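Long-range contacts in yuaD protein (PDB 1ORU), which is of unknown function but carries a MOSC domain, a family generally linked to binding of molybdenum and pyridoxal phosphate: residues T107-G112 with R161-I166; R66-I71 with C165-P170; M84-I89 with S141-Q146. All blocks are in the same frame, centred on the assembly; numbering follows the deposited sequence.

Contact 1. Residues T107-G112 with R161-I166; sequences TSLKEG and RGIVCI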
ATOM      1  N   THR A 107       7.268  -4.276  13.106  1.00 14.15           N
ATOM      2  CA  THR A 107       7.485  -4.842  11.787  1.00 16.09           C
ATOM      3  C   THR A 107       6.316  -5.694  11.294  1.00 15.86           C
ATOM      4  O   THR A 107       6.120  -5.847  10.082  1.00 17.68           O
ATOM      5  CB  THR A 107       8.801  -5.651  11.765  1.00 17.95           C
ATOM      6  OG1 THR A 107       9.883  -4.788  12.149  1.00 18.07           O
ATOM      7  CG2 THR A 107       9.080  -6.192  10.371  1.00 17.29           C
ATOM      8  N   SER A 108       5.523  -6.226  12.219  1.00 16.46           N
ATOM      9  CA  SER A 108       4.377  -7.051  11.839  1.00 17.44           C
ATOM     10  C   SER A 108       3.116  -6.251  11.515  1.00 16.82           C
ATOM     11  O   SER A 108       2.122  -6.829  11.078  1.00 18.12           O
ATOM     12  CB  SER A 108       4.047  -8.058  12.941  1.00 18.83           C
ATOM     13  OG  SER A 108       5.097  -8.994  13.101  1.00 24.45           O
ATOM     14  N   LEU A 109       3.139  -4.941  11.737  1.00 14.81           N
ATOM     15  CA  LEU A 109       1.963  -4.119  11.451  1.00 15.91           C
ATOM     16  C   LEU A 109       1.563  -4.327   9.990  1.00 15.72           C
ATOM     17  O   LEU A 109       2.336  -4.042   9.075  1.00 16.16           O
ATOM     18  CB  LEU A 109       2.268  -2.644  11.708  1.00 15.44           C
ATOM     19  CG  LEU A 109       1.070  -1.689  11.634  1.00 16.92           C
ATOM     20  CD1 LEU A 109       0.088  -1.991  12.762  1.00 19.06           C
ATOM     21  CD2 LEU A 109       1.561  -0.257  11.733  1.00 16.37           C
ATOM     22  N   LYS A 110       0.346  -4.802   9.766  1.00 16.30           N
ATOM     23  CA  LYS A 110      -0.101  -5.083   8.408  1.00 17.33           C
ATOM     24  C   LYS A 110      -0.343  -3.877   7.508  1.00 16.11           C
ATOM     25  O   LYS A 110      -0.679  -2.789   7.971  1.00 13.37           O
ATOM     26  CB  LYS A 110      -1.358  -5.957   8.450  1.00 20.94           C
ATOM     27  CG  LYS A 110      -1.105  -7.338   9.032  1.00 27.86           C
ATOM     28  CD  LYS A 110      -2.384  -8.148   9.156  1.00 35.46           C
ATOM     29  CE  LYS A 110      -2.113  -9.510   9.793  1.00 40.11           C
ATOM     30  NZ  LYS A 110      -3.373 -10.266  10.073  1.00 44.88           N
ATOM     31  N   GLU A 111      -0.140  -4.086   6.208  1.00 14.80           N
ATOM     32  CA  GLU A 111      -0.368  -3.038   5.225  1.00 15.20           C
ATOM     33  C   GLU A 111      -1.832  -2.623   5.377  1.00 15.42           C
ATOM     34  O   GLU A 111      -2.700  -3.469   5.596  1.00 15.45           O
ATOM     35  CB  GLU A 111      -0.101  -3.569   3.805  1.00 14.43           C
ATOM     36  CG  GLU A 111       1.381  -3.867   3.497  1.00 16.60           C
ATOM     37  CD  GLU A 111       1.826  -5.277   3.891  1.00 17.99           C
ATOM     38  OE1 GLU A 111       1.207  -5.881   4.794  1.00 17.28           O
ATOM     39  OE2 GLU A 111       2.815  -5.779   3.301  1.00 17.81           O
ATOM     40  N   GLY A 112      -2.111  -1.326   5.280  1.00 16.21           N
ATOM     41  CA  GLY A 112      -3.482  -0.870   5.436  1.00 15.21           C
ATOM     42  C   GLY A 112      -3.711  -0.265   6.810  1.00 14.68           C
ATOM     43  O   GLY A 112      -4.705   0.426   7.038  1.00 13.87           O
ATOM     44  N   ARG A 161      13.113  -5.009  11.254  1.00 17.44           N
ATOM     45  CA  ARG A 161      13.786  -3.814  10.773  1.00 16.43           C
ATOM     46  C   ARG A 161      12.832  -2.638  10.552  1.00 16.16           C
ATOM     47  O   ARG A 161      13.237  -1.592  10.051  1.00 17.21           O
ATOM     48  CB  ARG A 161      14.560  -4.131   9.489  1.00 18.12           C
ATOM     49  CG  ARG A 161      15.546  -3.046   9.069  1.00 16.16           C
ATOM     50  CD  ARG A 161      15.239  -2.573   7.669  1.00 18.40           C
ATOM     51  NE  ARG A 161      16.127  -1.509   7.203  1.00 16.31           N
ATOM     52  CZ  ARG A 161      16.123  -0.256   7.651  1.00 18.33           C
ATOM     53  NH1 ARG A 161      15.273   0.124   8.604  1.00 17.69           N
ATOM     54  NH2 ARG A 161      16.954   0.630   7.119  1.00 17.38           N
ATOM     55  N   GLY A 162      11.568  -2.803  10.930  1.00 14.51           N
ATOM     56  CA  GLY A 162      10.616  -1.714  10.769  1.00 14.06           C
ATOM     57  C   GLY A 162       9.765  -1.754   9.510  1.00 13.78           C
ATOM     58  O   GLY A 162       9.782  -2.729   8.758  1.00 13.55           O
ATOM     59  N   ILE A 163       9.037  -0.665   9.275  1.00 12.84           N
ATOM     60  CA  ILE A 163       8.139  -0.555   8.131  1.00 13.14           C
ATOM     61  C   ILE A 163       8.330   0.744   7.358  1.00 13.09           C
ATOM     62  O   ILE A 163       9.057   1.647   7.788  1.00 13.17           O
ATOM     63  CB  ILE A 163       6.668  -0.593   8.604  1.00 12.61           C
ATOM     64  CG1 ILE A 163       6.386   0.627   9.502  1.00 13.48           C
ATOM     65  CG2 ILE A 163       6.400  -1.885   9.367  1.00 13.61           C
ATOM     66  CD1 ILE A 163       4.971   0.708  10.062  1.00 13.84           C
ATOM     67  N   VAL A 164       7.681   0.818   6.201  1.00 13.31           N
ATOM     68  CA  VAL A 164       7.699   2.019   5.378  1.00 13.60           C
ATOM     69  C   VAL A 164       6.244   2.430   5.205  1.00 13.59           C
ATOM     70  O   VAL A 164       5.350   1.579   5.220  1.00 13.29           O
ATOM     71  CB  VAL A 164       8.351   1.789   3.995  1.00 14.02           C
ATOM     72  CG1 VAL A 164       9.864   1.745   4.146  1.00 16.60           C
ATOM     73  CG2 VAL A 164       7.841   0.498   3.378  1.00 15.26           C
ATOM     74  N   CYS A 165       6.012   3.730   5.047  1.00 13.34           N
ATOM     75  CA  CYS A 165       4.664   4.268   4.904  1.00 13.35           C
ATOM     76  C   CYS A 165       4.555   5.370   3.860  1.00 13.99           C
ATOM     77  O   CYS A 165       5.547   5.960   3.445  1.00 14.67           O
ATOM     78  CB  CYS A 165       4.181   4.885   6.227  1.00 15.63           C
ATOM     79  SG  CYS A 165       4.132   3.814   7.673  1.00 17.22           S
ATOM     80  N   ILE A 166       3.315   5.644   3.468  1.00 12.30           N
ATOM     81  CA  ILE A 166       2.989   6.720   2.540  1.00 12.74           C
ATOM     82  C   ILE A 166       2.280   7.733   3.436  1.00 12.65           C
ATOM     83  O   ILE A 166       1.655   7.341   4.422  1.00 12.02           O
ATOM     84  CB  ILE A 166       1.996   6.237   1.454  1.00 14.09           C
ATOM     85  CG1 ILE A 166       2.752   5.500   0.349  1.00 17.17           C
ATOM     86  CG2 ILE A 166       1.194   7.411   0.908  1.00 15.32           C
ATOM     87  CD1 ILE A 166       1.819   4.799  -0.643  1.00 19.04           C
TER

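Contact 2. Residues R66-I71 with C165-P170; sequences RRQISI and CIVERP. With SO4 (sulfate ion), chain F.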
ATOM      1  N   ARG A  66       6.551   4.781  -3.094  1.00 18.61           N
ATOM      2  CA  ARG A  66       5.835   4.061  -2.054  1.00 18.77           C
ATOM      3  C   ARG A  66       6.521   4.138  -0.686  1.00 19.62           C
ATOM      4  O   ARG A  66       5.873   4.036   0.353  1.00 19.92           O
ATOM      5  CB  ARG A  66       5.727   2.607  -2.493  1.00 20.30           C
ATOM      6  CG  ARG A  66       5.017   1.700  -1.546  1.00 19.30           C
ATOM      7  CD  ARG A  66       5.293   0.260  -1.923  1.00 19.25           C
ATOM      8  NE  ARG A  66       4.390  -0.638  -1.218  1.00 18.96           N
ATOM      9  CZ  ARG A  66       4.681  -1.890  -0.890  1.00 19.76           C
ATOM     10  NH1 ARG A  66       5.866  -2.397  -1.200  1.00 18.65           N
ATOM     11  NH2 ARG A  66       3.779  -2.634  -0.262  1.00 16.57           N
ATOM     12  N   ARG A  67       7.838   4.315  -0.694  1.00 18.56           N
ATOM     13  CA  ARG A  67       8.615   4.380   0.538  1.00 17.73           C
ATOM     14  C   ARG A  67       8.892   5.831   0.939  1.00 18.05           C
ATOM     15  O   ARG A  67      10.035   6.295   0.906  1.00 18.25           O
ATOM     16  CB  ARG A  67       9.923   3.608   0.339  1.00 18.61           C
ATOM     17  CG  ARG A  67       9.709   2.120   0.036  1.00 18.55           C
ATOM     18  CD  ARG A  67      10.964   1.476  -0.550  1.00 18.95           C
ATOM     19  NE  ARG A  67      12.107   1.636   0.341  1.00 19.67           N
ATOM     20  CZ  ARG A  67      12.367   0.854   1.385  1.00 21.09           C
ATOM     21  NH1 ARG A  67      11.570  -0.166   1.672  1.00 19.42           N
ATOM     22  NH2 ARG A  67      13.409   1.118   2.164  1.00 20.81           N
ATOM     23  N   GLN A  68       7.836   6.540   1.327  1.00 15.61           N
ATOM     24  CA  GLN A  68       7.940   7.946   1.711  1.00 15.77           C
ATOM     25  C   GLN A  68       8.452   8.192   3.122  1.00 15.01           C
ATOM     26  O   GLN A  68       9.206   9.132   3.350  1.00 16.24           O
ATOM     27  CB  GLN A  68       6.580   8.625   1.549  1.00 14.27           C
ATOM     28  CG  GLN A  68       6.145   8.751   0.103  1.00 15.15           C
ATOM     29  CD  GLN A  68       4.698   9.180  -0.036  1.00 14.29           C
ATOM     30  OE1 GLN A  68       4.145   9.828   0.849  1.00 16.18           O
ATOM     31  NE2 GLN A  68       4.083   8.831  -1.159  1.00 14.71           N
ATOM     32  N   ILE A  69       8.039   7.351   4.065  1.00 14.73           N
ATOM     33  CA  ILE A  69       8.445   7.506   5.460  1.00 14.12           C
ATOM     34  C   ILE A  69       8.913   6.169   6.016  1.00 14.88           C
ATOM     35  O   ILE A  69       8.257   5.146   5.825  1.00 14.96           O
ATOM     36  CB  ILE A  69       7.262   8.006   6.334  1.00 14.69           C
ATOM     37  CG1 ILE A  69       6.731   9.341   5.801  1.00 17.57           C
ATOM     38  CG2 ILE A  69       7.712   8.161   7.784  1.00 16.23           C
ATOM     39  CD1 ILE A  69       7.697  10.510   5.961  1.00 19.42           C
ATOM     40  N   SER A  70      10.050   6.182   6.702  1.00 14.42           N
ATOM     41  CA  SER A  70      10.599   4.968   7.284  1.00 15.35           C
ATOM     42  C   SER A  70      10.433   5.009   8.795  1.00 14.16           C
ATOM     43  O   SER A  70      10.774   6.009   9.430  1.00 13.65           O
ATOM     44  CB  SER A  70      12.080   4.845   6.926  1.00 19.91           C
ATOM     45  OG  SER A  70      12.644   3.695   7.520  1.00 26.40           O
ATOM     46  N   ILE A  71       9.907   3.926   9.367  1.00 12.42           N
ATOM     47  CA  ILE A  71       9.693   3.855  10.810  1.00 13.48           C
ATOM     48  C   ILE A  71      10.333   2.622  11.454  1.00 13.08           C
ATOM     49  O   ILE A  71      10.287   1.524  10.898  1.00 12.09           O
ATOM     50  CB  ILE A  71       8.186   3.807  11.164  1.00 13.66           C
ATOM     51  CG1 ILE A  71       7.439   4.951  10.477  1.00 16.34           C
ATOM     52  CG2 ILE A  71       8.007   3.883  12.678  1.00 12.52           C
ATOM     53  CD1 ILE A  71       5.949   4.965  10.788  1.00 18.75           C
ATOM     54  N   CYS A 165       6.012   3.730   5.047  1.00 13.34           N
ATOM     55  CA  CYS A 165       4.664   4.268   4.904  1.00 13.35           C
ATOM     56  C   CYS A 165       4.555   5.370   3.860  1.00 13.99           C
ATOM     57  O   CYS A 165       5.547   5.960   3.445  1.00 14.67           O
ATOM     58  CB  CYS A 165       4.181   4.885   6.227  1.00 15.63           C
ATOM     59  SG  CYS A 165       4.132   3.814   7.673  1.00 17.22           S
ATOM     60  N   ILE A 166       3.315   5.644   3.468  1.00 12.30           N
ATOM     61  CA  ILE A 166       2.989   6.720   2.540  1.00 12.74           C
ATOM     62  C   ILE A 166       2.280   7.733   3.436  1.00 12.65           C
ATOM     63  O   ILE A 166       1.655   7.341   4.422  1.00 12.02           O
ATOM     64  CB  ILE A 166       1.996   6.237   1.454  1.00 14.09           C
ATOM     65  CG1 ILE A 166       2.752   5.500   0.349  1.00 17.17           C
ATOM     66  CG2 ILE A 166       1.194   7.411   0.908  1.00 15.32           C
ATOM     67  CD1 ILE A 166       1.819   4.799  -0.643  1.00 19.04           C
ATOM     68  N   VAL A 167       2.397   9.026   3.136  1.00 12.35           N
ATOM     69  CA  VAL A 167       1.696  10.033   3.936  1.00 11.64           C
ATOM     70  C   VAL A 167       0.249  10.049   3.434  1.00 12.55           C
ATOM     71  O   VAL A 167      -0.007  10.382   2.272  1.00 12.11           O
ATOM     72  CB  VAL A 167       2.309  11.451   3.763  1.00 10.48           C
ATOM     73  CG1 VAL A 167       1.460  12.486   4.499  1.00 12.40           C
ATOM     74  CG2 VAL A 167       3.737  11.474   4.310  1.00 11.40           C
ATOM     75  N   GLU A 168      -0.689   9.675   4.302  1.00 11.01           N
ATOM     76  CA  GLU A 168      -2.102   9.637   3.938  1.00 11.54           C
ATOM     77  C   GLU A 168      -2.796  10.972   4.212  1.00 12.44           C
ATOM     78  O   GLU A 168      -3.754  11.327   3.534  1.00 13.43           O
ATOM     79  CB  GLU A 168      -2.812   8.491   4.680  1.00 12.17           C
ATOM     80  CG  GLU A 168      -4.277   8.280   4.265  1.00 13.75           C
ATOM     81  CD  GLU A 168      -4.843   6.932   4.714  1.00 15.56           C
ATOM     82  OE1 GLU A 168      -4.311   6.353   5.687  1.00 15.86           O
ATOM     83  OE2 GLU A 168      -5.828   6.460   4.094  1.00 12.96           O
ATOM     84  N   ARG A 169      -2.326  11.699   5.220  1.00 13.54           N
ATOM     85  CA  ARG A 169      -2.883  13.011   5.533  1.00 13.65           C
ATOM     86  C   ARG A 169      -1.767  13.911   6.044  1.00 13.05           C
ATOM     87  O   ARG A 169      -1.031  13.547   6.966  1.00 12.20           O
ATOM     88  CB  ARG A 169      -3.994  12.938   6.584  1.00 16.51           C
ATOM     89  CG  ARG A 169      -4.780  14.252   6.651  1.00 18.14           C
ATOM     90  CD  ARG A 169      -5.800  14.297   7.765  1.00 21.48           C
ATOM     91  NE  ARG A 169      -6.592  15.526   7.705  1.00 21.44           N
ATOM     92  CZ  ARG A 169      -7.439  15.921   8.653  1.00 25.90           C
ATOM     93  NH1 ARG A 169      -7.609  15.189   9.751  1.00 25.10           N
ATOM     94  NH2 ARG A 169      -8.129  17.048   8.502  1.00 24.82           N
ATOM     95  N   PRO A 170      -1.622  15.102   5.447  1.00 14.12           N
ATOM     96  CA  PRO A 170      -0.579  16.052   5.844  1.00 14.44           C
ATOM     97  C   PRO A 170      -0.752  16.597   7.259  1.00 14.28           C
ATOM     98  O   PRO A 170      -1.858  16.607   7.804  1.00 13.30           O
ATOM     99  CB  PRO A 170      -0.694  17.154   4.786  1.00 14.34           C
ATOM    100  CG  PRO A 170      -1.302  16.442   3.604  1.00 15.16           C
ATOM    101  CD  PRO A 170      -2.357  15.608   4.276  1.00 15.57           C
TER
HETATM  102  S   SO4 F 502     -10.177  18.732   5.075  1.00 49.45           S
HETATM  103  O1  SO4 F 502      -9.066  18.702   6.061  1.00 45.57           O
HETATM  104  O2  SO4 F 502     -10.114  19.974   4.274  1.00 46.19           O
HETATM  105  O3  SO4 F 502     -10.032  17.572   4.171  1.00 46.13           O
HETATM  106  O4  SO4 F 502     -11.496  18.652   5.755  1.00 47.38           O
HETATM  107  O   HOH W   1       1.543  10.699   0.073  1.00 21.22           O

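Contact 3. Residues M84-I89 with S141-Q146; sequences MGVPRI and SYYPDQ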
HETATM    1  N   MSE A  84      23.091  -8.864  17.238  1.00 29.89           N
HETATM    2  CA  MSE A  84      24.365  -8.575  16.592  1.00 28.40           C
HETATM    3  C   MSE A  84      25.526  -8.521  17.582  1.00 29.28           C
HETATM    4  O   MSE A  84      26.694  -8.505  17.185  1.00 29.91           O
HETATM    5  CB  MSE A  84      24.289  -7.248  15.849  1.00 27.76           C
HETATM    6  CG  MSE A  84      23.390  -7.275  14.624  1.00 26.19           C
HETATM    7 SE   MSE A  84      23.400  -5.579  13.768  0.94 26.64          SE
HETATM    8  CE  MSE A  84      25.175  -5.658  12.973  1.00 24.07           C
ATOM      9  N   GLY A  85      25.205  -8.481  18.871  1.00 28.97           N
ATOM     10  CA  GLY A  85      26.248  -8.421  19.878  1.00 28.30           C
ATOM     11  C   GLY A  85      26.864  -7.042  20.034  1.00 28.38           C
ATOM     12  O   GLY A  85      28.026  -6.925  20.429  1.00 28.09           O
ATOM     13  N   VAL A  86      26.105  -5.995  19.716  1.00 26.01           N
ATOM     14  CA  VAL A  86      26.598  -4.629  19.860  1.00 26.18           C
ATOM     15  C   VAL A  86      25.770  -3.900  20.918  1.00 26.65           C
ATOM     16  O   VAL A  86      24.595  -4.211  21.119  1.00 26.07           O
ATOM     17  CB  VAL A  86      26.541  -3.845  18.526  1.00 26.15           C
ATOM     18  CG1 VAL A  86      27.459  -4.495  17.499  1.00 26.02           C
ATOM     19  CG2 VAL A  86      25.111  -3.785  18.014  1.00 26.19           C
ATOM     20  N   PRO A  87      26.374  -2.917  21.604  1.00 26.42           N
ATOM     21  CA  PRO A  87      25.707  -2.140  22.653  1.00 27.70           C
ATOM     22  C   PRO A  87      24.459  -1.367  22.246  1.00 28.26           C
ATOM     23  O   PRO A  87      23.523  -1.241  23.037  1.00 28.71           O
ATOM     24  CB  PRO A  87      26.820  -1.226  23.162  1.00 27.66           C
ATOM     25  CG  PRO A  87      27.649  -1.012  21.957  1.00 27.40           C
ATOM     26  CD  PRO A  87      27.728  -2.393  21.358  1.00 28.27           C
ATOM     27  N   ARG A  88      24.431  -0.846  21.023  1.00 28.57           N
ATOM     28  CA  ARG A  88      23.266  -0.092  20.584  1.00 29.52           C
ATOM     29  C   ARG A  88      23.159   0.089  19.077  1.00 28.09           C
ATOM     30  O   ARG A  88      24.152   0.029  18.353  1.00 26.57           O
ATOM     31  CB  ARG A  88      23.255   1.285  21.254  1.00 33.17           C
ATOM     32  CG  ARG A  88      24.503   2.105  20.981  1.00 38.13           C
ATOM     33  CD  ARG A  88      24.391   3.517  21.544  1.00 42.58           C
ATOM     34  NE  ARG A  88      25.616   4.283  21.322  1.00 46.05           N
ATOM     35  CZ  ARG A  88      25.766   5.567  21.634  1.00 48.27           C
ATOM     36  NH1 ARG A  88      24.764   6.240  22.184  1.00 49.04           N
ATOM     37  NH2 ARG A  88      26.919   6.177  21.401  1.00 50.33           N
ATOM     38  N   ILE A  89      21.928   0.308  18.620  1.00 25.21           N
ATOM     39  CA  ILE A  89      21.629   0.540  17.212  1.00 24.04           C
ATOM     40  C   ILE A  89      20.762   1.797  17.179  1.00 22.51           C
ATOM     41  O   ILE A  89      19.640   1.787  17.674  1.00 23.09           O
ATOM     42  CB  ILE A  89      20.827  -0.634  16.600  1.00 24.64           C
ATOM     43  CG1 ILE A  89      21.695  -1.892  16.536  1.00 23.91           C
ATOM     44  CG2 ILE A  89      20.334  -0.261  15.214  1.00 23.58           C
ATOM     45  CD1 ILE A  89      22.884  -1.771  15.606  1.00 26.17           C
ATOM     46  N   SER A 141      30.879   0.510  10.766  1.00 24.98           N
ATOM     47  CA  SER A 141      31.797   1.624  10.987  1.00 24.75           C
ATOM     48  C   SER A 141      31.812   2.129  12.430  1.00 25.64           C
ATOM     49  O   SER A 141      32.783   2.757  12.854  1.00 25.14           O
ATOM     50  CB  SER A 141      31.490   2.782  10.022  1.00 24.99           C
ATOM     51  OG  SER A 141      30.260   3.424  10.316  1.00 24.76           O
ATOM     52  N   TYR A 142      30.752   1.856  13.183  1.00 25.73           N
ATOM     53  CA  TYR A 142      30.691   2.287  14.579  1.00 26.15           C
ATOM     54  C   TYR A 142      31.293   1.240  15.513  1.00 26.45           C
ATOM     55  O   TYR A 142      31.555   1.516  16.683  1.00 25.60           O
ATOM     56  CB  TYR A 142      29.244   2.584  14.983  1.00 25.98           C
ATOM     57  CG  TYR A 142      28.742   3.891  14.420  1.00 27.58           C
ATOM     58  CD1 TYR A 142      29.108   5.109  14.999  1.00 29.13           C
ATOM     59  CD2 TYR A 142      27.950   3.919  13.274  1.00 28.12           C
ATOM     60  CE1 TYR A 142      28.699   6.321  14.445  1.00 29.25           C
ATOM     61  CE2 TYR A 142      27.537   5.125  12.711  1.00 29.50           C
ATOM     62  CZ  TYR A 142      27.916   6.320  13.300  1.00 29.73           C
ATOM     63  OH  TYR A 142      27.523   7.511  12.734  1.00 31.81           O
ATOM     64  N   TYR A 143      31.509   0.040  14.983  1.00 26.15           N
ATOM     65  CA  TYR A 143      32.092  -1.052  15.754  1.00 26.49           C
ATOM     66  C   TYR A 143      33.090  -1.775  14.857  1.00 27.89           C
ATOM     67  O   TYR A 143      32.994  -2.986  14.649  1.00 28.34           O
ATOM     68  CB  TYR A 143      30.996  -2.017  16.201  1.00 26.01           C
ATOM     69  CG  TYR A 143      29.888  -1.364  16.997  1.00 25.55           C
ATOM     70  CD1 TYR A 143      30.144  -0.796  18.244  1.00 25.50           C
ATOM     71  CD2 TYR A 143      28.579  -1.339  16.517  1.00 24.23           C
ATOM     72  CE1 TYR A 143      29.126  -0.223  18.996  1.00 25.90           C
ATOM     73  CE2 TYR A 143      27.548  -0.767  17.264  1.00 25.80           C
ATOM     74  CZ  TYR A 143      27.829  -0.213  18.504  1.00 25.65           C
ATOM     75  OH  TYR A 143      26.817   0.332  19.263  1.00 24.18           O
ATOM     76  N   PRO A 144      34.078  -1.036  14.323  1.00 28.55           N
ATOM     77  CA  PRO A 144      35.104  -1.588  13.433  1.00 28.57           C
ATOM     78  C   PRO A 144      35.929  -2.740  14.002  1.00 27.68           C
ATOM     79  O   PRO A 144      36.542  -3.490  13.248  1.00 28.80           O
ATOM     80  CB  PRO A 144      35.958  -0.366  13.099  1.00 28.64           C
ATOM     81  CG  PRO A 144      35.882   0.435  14.351  1.00 29.72           C
ATOM     82  CD  PRO A 144      34.412   0.350  14.701  1.00 29.54           C
ATOM     83  N   ASP A 145      35.940  -2.889  15.322  1.00 27.19           N
ATOM     84  CA  ASP A 145      36.713  -3.964  15.938  1.00 27.56           C
ATOM     85  C   ASP A 145      35.926  -5.268  16.045  1.00 28.33           C
ATOM     86  O   ASP A 145      36.403  -6.244  16.627  1.00 28.26           O
ATOM     87  CB  ASP A 145      37.217  -3.528  17.319  1.00 27.89           C
ATOM     88  CG  ASP A 145      36.095  -3.329  18.321  1.00 30.24           C
ATOM     89  OD1 ASP A 145      35.061  -2.725  17.960  1.00 29.77           O
ATOM     90  OD2 ASP A 145      36.261  -3.766  19.481  1.00 31.08           O
ATOM     91  N   GLN A 146      34.719  -5.278  15.484  1.00 26.74           N
ATOM     92  CA  GLN A 146      33.869  -6.470  15.492  1.00 27.39           C
ATOM     93  C   GLN A 146      33.651  -6.921  14.047  1.00 27.21           C
ATOM     94  O   GLN A 146      33.167  -6.159  13.208  1.00 24.11           O
ATOM     95  CB  GLN A 146      32.535  -6.167  16.175  1.00 28.80           C
ATOM     96  CG  GLN A 146      32.695  -5.792  17.640  1.00 31.27           C
ATOM     97  CD  GLN A 146      31.371  -5.637  18.357  1.00 33.51           C
ATOM     98  OE1 GLN A 146      30.547  -6.555  18.371  1.00 33.80           O
ATOM     99  NE2 GLN A 146      31.160  -4.476  18.966  1.00 33.35           N
TER
HETATM  100  O   HOH W   2      27.760   2.797  20.330  1.00 44.17           O

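Contact 1. Residues T107-G112 with R161-I166
T107 turns OG1 back beside its own backbone N (chi1 -58°), which carries the hydroxyl to the backbone of R161 and G162. I163 places CG1 between its N and its carbonyl carbon (chi1 63°), a crowded position that sends CD1 out to meet L109. The polar part of the contact is one hydrogen bond. G162 N donates to T107 OG1 at 2.9 Å, with an N-H...O angle of 150°. R161 N is also near, but it lies 3.4 Å from T107 OG1 at a poor angle for bonding. The same hydroxyl is hydrogen-bonded to E76, so both a backbone amide and an acid hold this buried oxygen. G162 has a positive phi, where a side chain would collide with the carbonyl oxygen of R161; the glycine suits this bend into the strand.

The apolar part rests on I163. Its two branches divide the work. I163 CG2 packs on the backbone of T107, 4.0 Å from T107 CA, while I163 CD1 reaches L109 CD2 at 3.9 Å. The L109 and I163 side chains meet at an oblique angle. All five touching residues are buried.

The loop between strands 98-101 and 114-116 is thus laid over the start of strand 163-169. That strand pairs with strands 69-73 and 122-128. I163 also packs on I71 and C125 of these neighbours, and L109 reaches V181 and S183 of strand 178-184.

Contact 2. Residues R66-I71 with C165-P170
Backbone hydrogen bonds join I69 and C165 as an antiparallel hydrogen-bonded pair. C165 N donates to I69 O at 2.8 Å. I69 N returns a bond of 2.9 Å to C165 O. Q68 N adds a weak bond to that same C165 O. C165 is opposed by two residues, Q68 and I69, in a classic beta bulge.

The Q68 side chain supplies a further bond. Extended beyond CG, Q68 brings its OE1 to V167 N at 3.0 Å. The N-H...O line is almost straight (178°), yet the donor sits above the amide plane, 47° out of it. A water donates to both Q68 OE1 and V167 O, and Q68 NE2 bonds to N65 O.

Apolar contacts lie beside these bonds. I71 CD1 touches C165 SG at 3.8 Å. I69 CG1 meets V167 CG2 at 4.0 Å. Farther along, R169 NH2 donates to a sulfate that was probably picked up from the crystallisation solution and also binds E62 N of the second subunit.

Where the bulge interrupts regular pairing, Q68 OE1 appears to stand in for a backbone acceptor. It takes the V167 N-H and the water serves V167 O, so both backbone polar groups of this buried residue have partners.

Contact 3. Residues M84-I89 with S141-Q146
V86 follows the Schellman motif in which G85 ends helix 74-84, and Y143 opens a type I beta turn to Q146; the CA atoms of V86 and Y143 are 7.7 Å apart. The Y143 ring carries most of the contact. Its CG lies beside the backbone N, anti to the carbonyl carbon (chi1 -56°), which swings the ring toward V86. V86 CB lies over one face, 3.9 Å from the Y143 ring centroid and 28° off the ring normal, a CH-pi contact. V86 CG1 packs beside it, 3.5 Å from Y143 CD2. P87 approaches the ring obliquely, with P87 CG 3.4 Å from Y143 CE1.

The hydroxyl reaches past P87 to the backbone beyond. Y143 OH donates to R88 O at 2.8 Å, and that oxygen sits at the ring edge, in plane. Y143 OH is tilted 16° from the plane of the R88 carbonyl. A water bridges the side chains of R88 and Y143: it donates to Y143 OH and accepts from R88 NE in the plane of the guanidinium. Face packing and two polar partners together are consistent with a ring that has little freedom to shift. Replacing Y143 by alanine removes the ring; R88 O and the water would probably lose their phenol partner and V86 the surface it packs on. Q146 completes the contact, its amide end near V86 CG1 and the carbonyl of G85.

The contact joins the loop after helix 74-84 to the turn that follows helix 133-142. Helix 149-156 adjoins it through L149, which touches V86 and Y143, while V86 also packs on A81 of helix 74-84.

How the contacts relate
Contacts 1 and 2 are neighbours, with centres about 10 Å apart. Both use strand 163-169, and they share C165 and I166. I163 O and I71 N, one from each contact, probably form a hydrogen bond that continues the pairing of strands 163-169 and 69-73 in the mixed sheet. Both also touch the second subunit. Contact 3 lies apart among the helices, its centre about 26 Å from that of contact 1 and about 29 Å from that of contact 2. Along the chain the order is 66-71, 84-89, 107-112, 141-146, then 161-166 overlapping 165-170. Contact 2 therefore encloses contact 3, whose segments alternate with those of contact 1. Strand and helical parts are thus interwoven within one MOSC domain.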